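Local coordinates for DUF1896 domain-containing protein (Porphyromonas gingivalis, PDB 2APL) that is of unknown function but belongs to the DUF1896 family and folds as a single, mainly helical chain without strands, at residues T35-E40 and E64-G69; L78-E83 and H129-L134. All blocks are in the same frame, centred on the assembly; numbering follows the deposited sequence.

Interaction 1 (T35-E40 and E64-G69); sequences TARSDE and EVLYQG
An arginine of helix 31-51 binds the backbone at the C-terminal end of helix 55-67. Arg37 reaches across, and its NH1 meets two backbone carbonyls where the helix gives way to a loop. NH1 donates to Leu66 O at 2.9 Å. This oxygen lies close to the guanidinium plane, but NH1 stands above the plane of the carbonyl. The second bond, from NH1 to Gln68 O, is also 2.9 Å. It follows a lone pair, in the carbonyl plane, with an N-H...O angle of 153°. One water adds a further link, accepting from Arg37 NH2 and donating to Gln68 O. Together these bonds probably limit the rotation of the guanidinium.

The Arg37 chain leaves its helix with CG anti to the backbone N (chi1 -178°), then bends at chi2 and chi3. The bends bring Arg37 CD close to the carbonyls, 3.5 Å from Val65 O. Glu40 makes a long salt bridge to Arg37, with Glu40 OE1 3.8 Å from Arg37 NE. The oxygen lies well out of the guanidinium plane, so it can act through charge alone and probably adds little.

Van der Waals contacts flank the polar centre. Val65 CG1 sits 4.2 Å from Glu40 CB, and Leu66 CD1 comes to 4.1 Å from Ser38 CA. Leu16 of helix 3-23 also touches Arg37, so a third helix borders the site. The positive group beside the carbonyls at the end of the helix probably offsets the negative end of the helix dipole. The arrangement is that of an arginine binding carbonyls at a helix C-terminal end between packed helices.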
ATOM      1  N   THR A  35      -0.168  -9.109  13.025  1.00 32.08           N
ATOM      2  CA  THR A  35       0.118 -10.387  13.745  1.00 32.52           C
ATOM      3  C   THR A  35      -0.047 -11.579  12.793  1.00 33.52           C
ATOM      4  O   THR A  35       0.858 -12.436  12.650  1.00 33.22           O
ATOM      5  CB  THR A  35      -0.825 -10.522  14.940  1.00 31.98           C
ATOM      6  OG1 THR A  35      -0.651  -9.366  15.775  1.00 32.95           O
ATOM      7  CG2 THR A  35      -0.546 -11.803  15.751  1.00 35.01           C
ATOM      8  N   ALA A  36      -1.194 -11.622  12.128  1.00 33.98           N
ATOM      9  CA  ALA A  36      -1.505 -12.778  11.299  1.00 34.62           C
ATOM     10  C   ALA A  36      -0.570 -12.888  10.092  1.00 33.96           C
ATOM     11  O   ALA A  36      -0.102 -13.973   9.780  1.00 34.75           O
ATOM     12  CB  ALA A  36      -2.892 -12.724  10.885  1.00 36.07           C
ATOM     13  N   ARG A  37      -0.295 -11.771   9.423  1.00 33.24           N
ATOM     14  CA  ARG A  37       0.594 -11.788   8.281  1.00 33.37           C
ATOM     15  C   ARG A  37       2.090 -12.063   8.672  1.00 33.43           C
ATOM     16  O   ARG A  37       2.787 -12.834   7.994  1.00 34.10           O
ATOM     17  CB  ARG A  37       0.454 -10.471   7.498  1.00 33.24           C
ATOM     18  CG  ARG A  37       1.307 -10.374   6.241  1.00 32.59           C
ATOM     19  CD  ARG A  37       0.955 -11.520   5.278  1.00 31.94           C
ATOM     20  NE  ARG A  37      -0.369 -11.449   4.679  1.00 30.60           N
ATOM     21  CZ  ARG A  37      -0.658 -10.792   3.562  1.00 33.56           C
ATOM     22  NH1 ARG A  37       0.264 -10.049   2.939  1.00 30.68           N
ATOM     23  NH2 ARG A  37      -1.890 -10.869   3.074  1.00 32.20           N
ATOM     24  N   SER A  38       2.547 -11.491   9.769  1.00 32.31           N
ATOM     25  CA  SER A  38       3.879 -11.803  10.280  1.00 34.92           C
ATOM     26  C   SER A  38       4.059 -13.316  10.629  1.00 35.78           C
ATOM     27  O   SER A  38       5.110 -13.886  10.339  1.00 36.38           O
ATOM     28  CB  SER A  38       4.212 -10.899  11.469  1.00 32.25           C
ATOM     29  OG  SER A  38       4.166  -9.529  11.022  1.00 38.97           O
ATOM     30  N   ASP A  39       3.052 -13.905  11.292  1.00 36.41           N
ATOM     31  CA  ASP A  39       2.965 -15.337  11.562  1.00 37.69           C
ATOM     32  C   ASP A  39       3.035 -16.174  10.271  1.00 37.44           C
ATOM     33  O   ASP A  39       3.783 -17.161  10.219  1.00 36.00           O
ATOM     34  CB  ASP A  39       1.639 -15.684  12.273  1.00 39.30           C
ATOM     35  CG  ASP A  39       1.653 -15.378  13.774  1.00 43.31           C
ATOM     36  OD1 ASP A  39       2.692 -14.901  14.272  1.00 46.81           O
ATOM     37  OD2 ASP A  39       0.611 -15.635  14.475  1.00 49.18           O
ATOM     38  N   GLU A  40       2.273 -15.781   9.237  1.00 36.29           N
ATOM     39  CA  GLU A  40       2.369 -16.452   7.947  1.00 37.62           C
ATOM     40  C   GLU A  40       3.760 -16.425   7.319  1.00 34.85           C
ATOM     41  O   GLU A  40       4.174 -17.436   6.695  1.00 32.00           O
ATOM     42  CB  GLU A  40       1.394 -15.879   6.887  1.00 37.58           C
ATOM     43  CG  GLU A  40      -0.032 -15.955   7.221  1.00 43.73           C
ATOM     44  CD  GLU A  40      -0.902 -15.242   6.189  1.00 46.04           C
ATOM     45  OE1 GLU A  40      -0.582 -15.227   4.934  1.00 52.57           O
ATOM     46  OE2 GLU A  40      -1.941 -14.721   6.658  1.00 57.52           O
ATOM     47  N   GLU A  64       8.161 -12.251   0.278  1.00 33.07           N
ATOM     48  CA  GLU A  64       7.139 -12.227  -0.801  1.00 34.21           C
ATOM     49  C   GLU A  64       5.764 -12.527  -0.195  1.00 33.45           C
ATOM     50  O   GLU A  64       4.768 -11.879  -0.572  1.00 34.03           O
ATOM     51  CB  GLU A  64       7.448 -13.248  -1.915  1.00 35.40           C
ATOM     52  CG  GLU A  64       8.892 -13.175  -2.403  1.00 41.84           C
ATOM     53  CD  GLU A  64       9.051 -12.573  -3.781  1.00 50.94           C
ATOM     54  OE1 GLU A  64       8.456 -11.478  -4.022  1.00 55.99           O
ATOM     55  OE2 GLU A  64       9.780 -13.194  -4.621  1.00 51.48           O
ATOM     56  N   VAL A  65       5.735 -13.472   0.772  1.00 31.79           N
ATOM     57  CA  VAL A  65       4.534 -13.804   1.563  1.00 31.05           C
ATOM     58  C   VAL A  65       4.040 -12.592   2.390  1.00 31.81           C
ATOM     59  O   VAL A  65       2.833 -12.219   2.393  1.00 29.89           O
ATOM     60  CB  VAL A  65       4.797 -15.057   2.485  1.00 30.12           C
ATOM     61  CG1 VAL A  65       3.614 -15.340   3.411  1.00 29.88           C
ATOM     62  CG2 VAL A  65       4.960 -16.346   1.544  1.00 29.30           C
ATOM     63  N   LEU A  66       4.994 -11.985   3.066  1.00 30.77           N
ATOM     64  CA  LEU A  66       4.700 -10.801   3.878  1.00 32.09           C
ATOM     65  C   LEU A  66       3.944  -9.707   3.091  1.00 31.85           C
ATOM     66  O   LEU A  66       2.963  -9.139   3.573  1.00 33.27           O
ATOM     67  CB  LEU A  66       6.026 -10.267   4.418  1.00 30.98           C
ATOM     68  CG  LEU A  66       5.975  -9.352   5.631  1.00 31.94           C
ATOM     69  CD1 LEU A  66       5.534 -10.216   6.850  1.00 27.22           C
ATOM     70  CD2 LEU A  66       7.362  -8.686   5.844  1.00 30.82           C
ATOM     71  N   TYR A  67       4.408  -9.444   1.870  1.00 32.57           N
ATOM     72  CA  TYR A  67       3.957  -8.332   1.030  1.00 33.23           C
ATOM     73  C   TYR A  67       2.881  -8.662   0.019  1.00 33.19           C
ATOM     74  O   TYR A  67       2.365  -7.762  -0.675  1.00 33.82           O
ATOM     75  CB  TYR A  67       5.163  -7.725   0.300  1.00 34.87           C
ATOM     76  CG  TYR A  67       6.217  -7.083   1.210  1.00 36.90           C
ATOM     77  CD1 TYR A  67       5.852  -6.258   2.282  1.00 38.76           C
ATOM     78  CD2 TYR A  67       7.578  -7.308   0.992  1.00 37.94           C
ATOM     79  CE1 TYR A  67       6.832  -5.672   3.128  1.00 37.61           C
ATOM     80  CE2 TYR A  67       8.560  -6.733   1.833  1.00 38.57           C
ATOM     81  CZ  TYR A  67       8.169  -5.887   2.864  1.00 39.26           C
ATOM     82  OH  TYR A  67       9.142  -5.307   3.654  1.00 40.40           O
ATOM     83  N   GLN A  68       2.542  -9.946  -0.060  1.00 31.79           N
ATOM     84  CA  GLN A  68       1.544 -10.455  -0.979  1.00 33.32           C
ATOM     85  C   GLN A  68       0.223  -9.643  -0.945  1.00 31.67           C
ATOM     86  O   GLN A  68      -0.355  -9.465   0.120  1.00 30.77           O
ATOM     87  CB  GLN A  68       1.277 -11.919  -0.589  1.00 33.87           C
ATOM     88  CG  GLN A  68      -0.121 -12.350  -0.802  1.00 41.62           C
ATOM     89  CD  GLN A  68      -0.298 -12.608  -2.205  1.00 48.36           C
ATOM     90  OE1 GLN A  68       0.630 -13.140  -2.832  1.00 53.62           O
ATOM     91  NE2 GLN A  68      -1.461 -12.210  -2.774  1.00 53.71           N
ATOM     92  N   GLY A  69      -0.239  -9.201  -2.122  1.00 31.59           N
ATOM     93  CA  GLY A  69      -1.508  -8.431  -2.269  1.00 30.76           C
ATOM     94  C   GLY A  69      -1.388  -7.017  -1.728  1.00 30.50           C
ATOM     95  O   GLY A  69      -2.355  -6.281  -1.709  1.00 30.84           O
TER
HETATM   96  O   HOH W   1      -2.991  -9.030   1.088  1.00 38.86           O

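Interaction 2 (L78-E83 and H129-L134); sequences LVSVLE and HLYTEL
Val81 and Tyr131 form the tight part of this helix-to-helix contact. The CG2 methyl of Val81 lies over one face of the Tyr131 ring, 3.8 Å from its centroid and 26° off the ring normal. This is a CH-pi contact. The methyl is shifted toward the rim, and its nearest ring atom is Tyr131 CE1 at 3.5 Å. The valine and the tyrosine run alongside each other, pointing in opposite senses. Tyr131 holds CG anti to its own nitrogen (chi1 -175°), which carries the ring across to helix 74-85.

The packing is looser around this pair. Ser80 OG stands at the ring edge, near its plane, and is 4.2 Å from Tyr131 CE1. Leu134 meets Val81 only through its CB, 4.4 Å from Val81 CG2. Leu78 and Leu134 touch by their methyl ends, with CD2 of Leu78 and CD2 of Leu134 4.3 Å apart. The axes of the two short helical segments stay 10.4 Å apart and cross at -60°. Val81 also packs on Thr135 and Ile138, further along helix 126-143. Leu103 of helix 94-103 backs Leu78, while Val111 and Phe112 of helix 106-112 pack on Leu134.

The buried side is thus the leucine and valine side. Tyr131 and Ser80 are partly exposed and mark the side nearer solvent. There Tyr131 OH hydrogen-bonds to Glu85 OE2, which ties the far end of the ring to helix 74-85.

Between the two segments the chemistry is apolar, with one aromatic face taking a methyl. This implies that packing and burial of apolar surface probably account for most of the attachment between these segments.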
ATOM      1  N   LEU A  78      -2.744   8.166  -5.033  1.00 34.72           N
ATOM      2  CA  LEU A  78      -3.293   9.524  -4.813  1.00 35.88           C
ATOM      3  C   LEU A  78      -2.168  10.535  -4.600  1.00 36.26           C
ATOM      4  O   LEU A  78      -2.206  11.630  -5.171  1.00 37.63           O
ATOM      5  CB  LEU A  78      -4.244   9.519  -3.605  1.00 35.49           C
ATOM      6  CG  LEU A  78      -5.548   8.775  -3.884  1.00 34.51           C
ATOM      7  CD1 LEU A  78      -6.264   8.514  -2.569  1.00 34.88           C
ATOM      8  CD2 LEU A  78      -6.457   9.566  -4.843  1.00 35.42           C
ATOM      9  N   VAL A  79      -1.168  10.149  -3.807  1.00 35.91           N
ATOM     10  CA  VAL A  79      -0.014  11.038  -3.526  1.00 36.33           C
ATOM     11  C   VAL A  79       0.687  11.405  -4.832  1.00 36.92           C
ATOM     12  O   VAL A  79       0.992  12.554  -5.078  1.00 37.06           O
ATOM     13  CB  VAL A  79       0.971  10.392  -2.498  1.00 36.43           C
ATOM     14  CG1 VAL A  79       2.294  11.085  -2.499  1.00 35.99           C
ATOM     15  CG2 VAL A  79       0.372  10.423  -1.102  1.00 34.61           C
ATOM     16  N   SER A  80       0.927  10.403  -5.672  1.00 38.42           N
ATOM     17  CA  SER A  80       1.577  10.598  -6.972  1.00 38.75           C
ATOM     18  C   SER A  80       0.749  11.475  -7.940  1.00 38.08           C
ATOM     19  O   SER A  80       1.280  12.400  -8.581  1.00 37.25           O
ATOM     20  CB  SER A  80       1.887   9.224  -7.602  1.00 39.70           C
ATOM     21  OG  SER A  80       2.348   9.368  -8.943  1.00 43.64           O
ATOM     22  N   VAL A  81      -0.539  11.189  -8.045  1.00 37.30           N
ATOM     23  CA  VAL A  81      -1.428  12.027  -8.839  1.00 37.33           C
ATOM     24  C   VAL A  81      -1.321  13.465  -8.381  1.00 37.75           C
ATOM     25  O   VAL A  81      -1.147  14.368  -9.214  1.00 38.11           O
ATOM     26  CB  VAL A  81      -2.893  11.560  -8.849  1.00 36.62           C
ATOM     27  CG1 VAL A  81      -3.838  12.679  -9.431  1.00 36.17           C
ATOM     28  CG2 VAL A  81      -3.020  10.343  -9.669  1.00 39.04           C
ATOM     29  N   LEU A  82      -1.438  13.680  -7.075  1.00 37.90           N
ATOM     30  CA  LEU A  82      -1.346  15.046  -6.478  1.00 37.70           C
ATOM     31  C   LEU A  82      -0.010  15.741  -6.683  1.00 38.29           C
ATOM     32  O   LEU A  82       0.012  16.964  -6.975  1.00 38.49           O
ATOM     33  CB  LEU A  82      -1.755  15.057  -4.981  1.00 37.53           C
ATOM     34  CG  LEU A  82      -3.225  14.667  -4.617  1.00 37.56           C
ATOM     35  CD1 LEU A  82      -3.264  14.292  -3.135  1.00 39.18           C
ATOM     36  CD2 LEU A  82      -4.228  15.782  -4.950  1.00 39.99           C
ATOM     37  N   GLU A  83       1.095  14.984  -6.579  1.00 38.19           N
ATOM     38  CA  GLU A  83       2.428  15.522  -6.847  1.00 38.65           C
ATOM     39  C   GLU A  83       2.685  15.776  -8.326  1.00 39.38           C
ATOM     40  O   GLU A  83       3.313  16.780  -8.684  1.00 39.34           O
ATOM     41  CB  GLU A  83       3.515  14.590  -6.303  1.00 39.14           C
ATOM     42  CG  GLU A  83       3.401  14.304  -4.812  1.00 39.31           C
ATOM     43  CD  GLU A  83       4.546  13.505  -4.261  1.00 39.94           C
ATOM     44  OE1 GLU A  83       4.925  13.799  -3.109  1.00 44.27           O
ATOM     45  OE2 GLU A  83       5.076  12.614  -4.968  1.00 41.67           O
ATOM     46  N   HIS A 129      -5.665   4.324 -17.242  1.00 41.06           N
ATOM     47  CA  HIS A 129      -7.073   4.650 -17.119  1.00 41.24           C
ATOM     48  C   HIS A 129      -7.458   5.129 -15.719  1.00 40.22           C
ATOM     49  O   HIS A 129      -8.135   6.158 -15.564  1.00 39.29           O
ATOM     50  CB  HIS A 129      -7.957   3.474 -17.530  1.00 42.38           C
ATOM     51  CG  HIS A 129      -7.873   3.127 -18.983  1.00 45.86           C
ATOM     52  ND1 HIS A 129      -7.424   1.902 -19.427  1.00 49.29           N
ATOM     53  CD2 HIS A 129      -8.210   3.830 -20.096  1.00 51.60           C
ATOM     54  CE1 HIS A 129      -7.463   1.868 -20.750  1.00 49.79           C
ATOM     55  NE2 HIS A 129      -7.935   3.027 -21.183  1.00 51.82           N
ATOM     56  N   LEU A 130      -7.063   4.350 -14.716  1.00 38.61           N
ATOM     57  CA  LEU A 130      -7.229   4.743 -13.330  1.00 37.80           C
ATOM     58  C   LEU A 130      -6.635   6.140 -13.061  1.00 37.54           C
ATOM     59  O   LEU A 130      -7.323   7.021 -12.562  1.00 36.91           O
ATOM     60  CB  LEU A 130      -6.590   3.684 -12.381  1.00 36.63           C
ATOM     61  CG  LEU A 130      -6.649   4.077 -10.911  1.00 38.13           C
ATOM     62  CD1 LEU A 130      -8.104   4.304 -10.428  1.00 37.69           C
ATOM     63  CD2 LEU A 130      -5.911   3.037 -10.066  1.00 34.94           C
ATOM     64  N   TYR A 131      -5.365   6.325 -13.406  1.00 37.43           N
ATOM     65  CA  TYR A 131      -4.648   7.567 -13.125  1.00 38.06           C
ATOM     66  C   TYR A 131      -5.314   8.817 -13.731  1.00 38.49           C
ATOM     67  O   TYR A 131      -5.391   9.886 -13.074  1.00 37.88           O
ATOM     68  CB  TYR A 131      -3.226   7.435 -13.642  1.00 38.66           C
ATOM     69  CG  TYR A 131      -2.295   8.580 -13.325  1.00 39.79           C
ATOM     70  CD1 TYR A 131      -1.396   8.495 -12.264  1.00 41.37           C
ATOM     71  CD2 TYR A 131      -2.281   9.727 -14.114  1.00 40.51           C
ATOM     72  CE1 TYR A 131      -0.510   9.546 -11.976  1.00 41.26           C
ATOM     73  CE2 TYR A 131      -1.435  10.772 -13.838  1.00 40.94           C
ATOM     74  CZ  TYR A 131      -0.540  10.678 -12.786  1.00 40.97           C
ATOM     75  OH  TYR A 131       0.313  11.730 -12.531  1.00 40.28           O
ATOM     76  N   THR A 132      -5.742   8.678 -14.992  1.00 37.62           N
ATOM     77  CA  THR A 132      -6.420   9.735 -15.694  1.00 39.06           C
ATOM     78  C   THR A 132      -7.757   9.970 -15.019  1.00 38.70           C
ATOM     79  O   THR A 132      -8.179  11.123 -14.834  1.00 38.82           O
ATOM     80  CB  THR A 132      -6.619   9.335 -17.168  1.00 38.92           C
ATOM     81  OG1 THR A 132      -5.323   9.168 -17.760  1.00 41.12           O
ATOM     82  CG2 THR A 132      -7.447  10.364 -17.942  1.00 40.17           C
ATOM     83  N   GLU A 133      -8.415   8.883 -14.600  1.00 38.33           N
ATOM     84  CA  GLU A 133      -9.755   9.062 -14.050  1.00 38.26           C
ATOM     85  C   GLU A 133      -9.637   9.789 -12.700  1.00 36.97           C
ATOM     86  O   GLU A 133     -10.443  10.679 -12.393  1.00 35.52           O
ATOM     87  CB  GLU A 133     -10.480   7.720 -13.960  1.00 38.95           C
ATOM     88  CG  GLU A 133     -11.909   7.803 -13.645  1.00 38.75           C
ATOM     89  CD  GLU A 133     -12.673   6.503 -13.908  1.00 41.89           C
ATOM     90  OE1 GLU A 133     -12.066   5.431 -14.218  1.00 39.50           O
ATOM     91  OE2 GLU A 133     -13.923   6.574 -13.830  1.00 43.29           O
ATOM     92  N   LEU A 134      -8.660   9.386 -11.882  1.00 35.24           N
ATOM     93  CA  LEU A 134      -8.402  10.068 -10.590  1.00 35.69           C
ATOM     94  C   LEU A 134      -8.047  11.565 -10.743  1.00 35.60           C
ATOM     95  O   LEU A 134      -8.544  12.417  -9.983  1.00 36.64           O
ATOM     96  CB  LEU A 134      -7.287   9.342  -9.813  1.00 34.69           C
ATOM     97  CG  LEU A 134      -7.644   7.958  -9.236  1.00 35.51           C
ATOM     98  CD1 LEU A 134      -6.291   7.261  -8.777  1.00 35.63           C
ATOM     99  CD2 LEU A 134      -8.713   7.997  -8.105  1.00 33.82           C
TER

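From the N terminus, helix 3-23 comes first and borders interaction 1. That interaction joins helix 31-51 to the end of helix 55-67, closing a mostly helical loop of 23 residues. The chain then runs on into helix 74-85, where interaction 2 opens. It closes much later, on helix 126-143, after a loop of 45 residues that includes helices 94-103 and 106-112. The two contacts are in series, neither nested nor crossing. The centres of interactions 1 and 2 are about 28 Å apart, on opposite sides of the chain's centre. Their nearest atoms are about 13 Å apart. Interaction 1 ties two helices of the N-terminal half; interaction 2 ties the mid-chain helix 74-85 to the last helix.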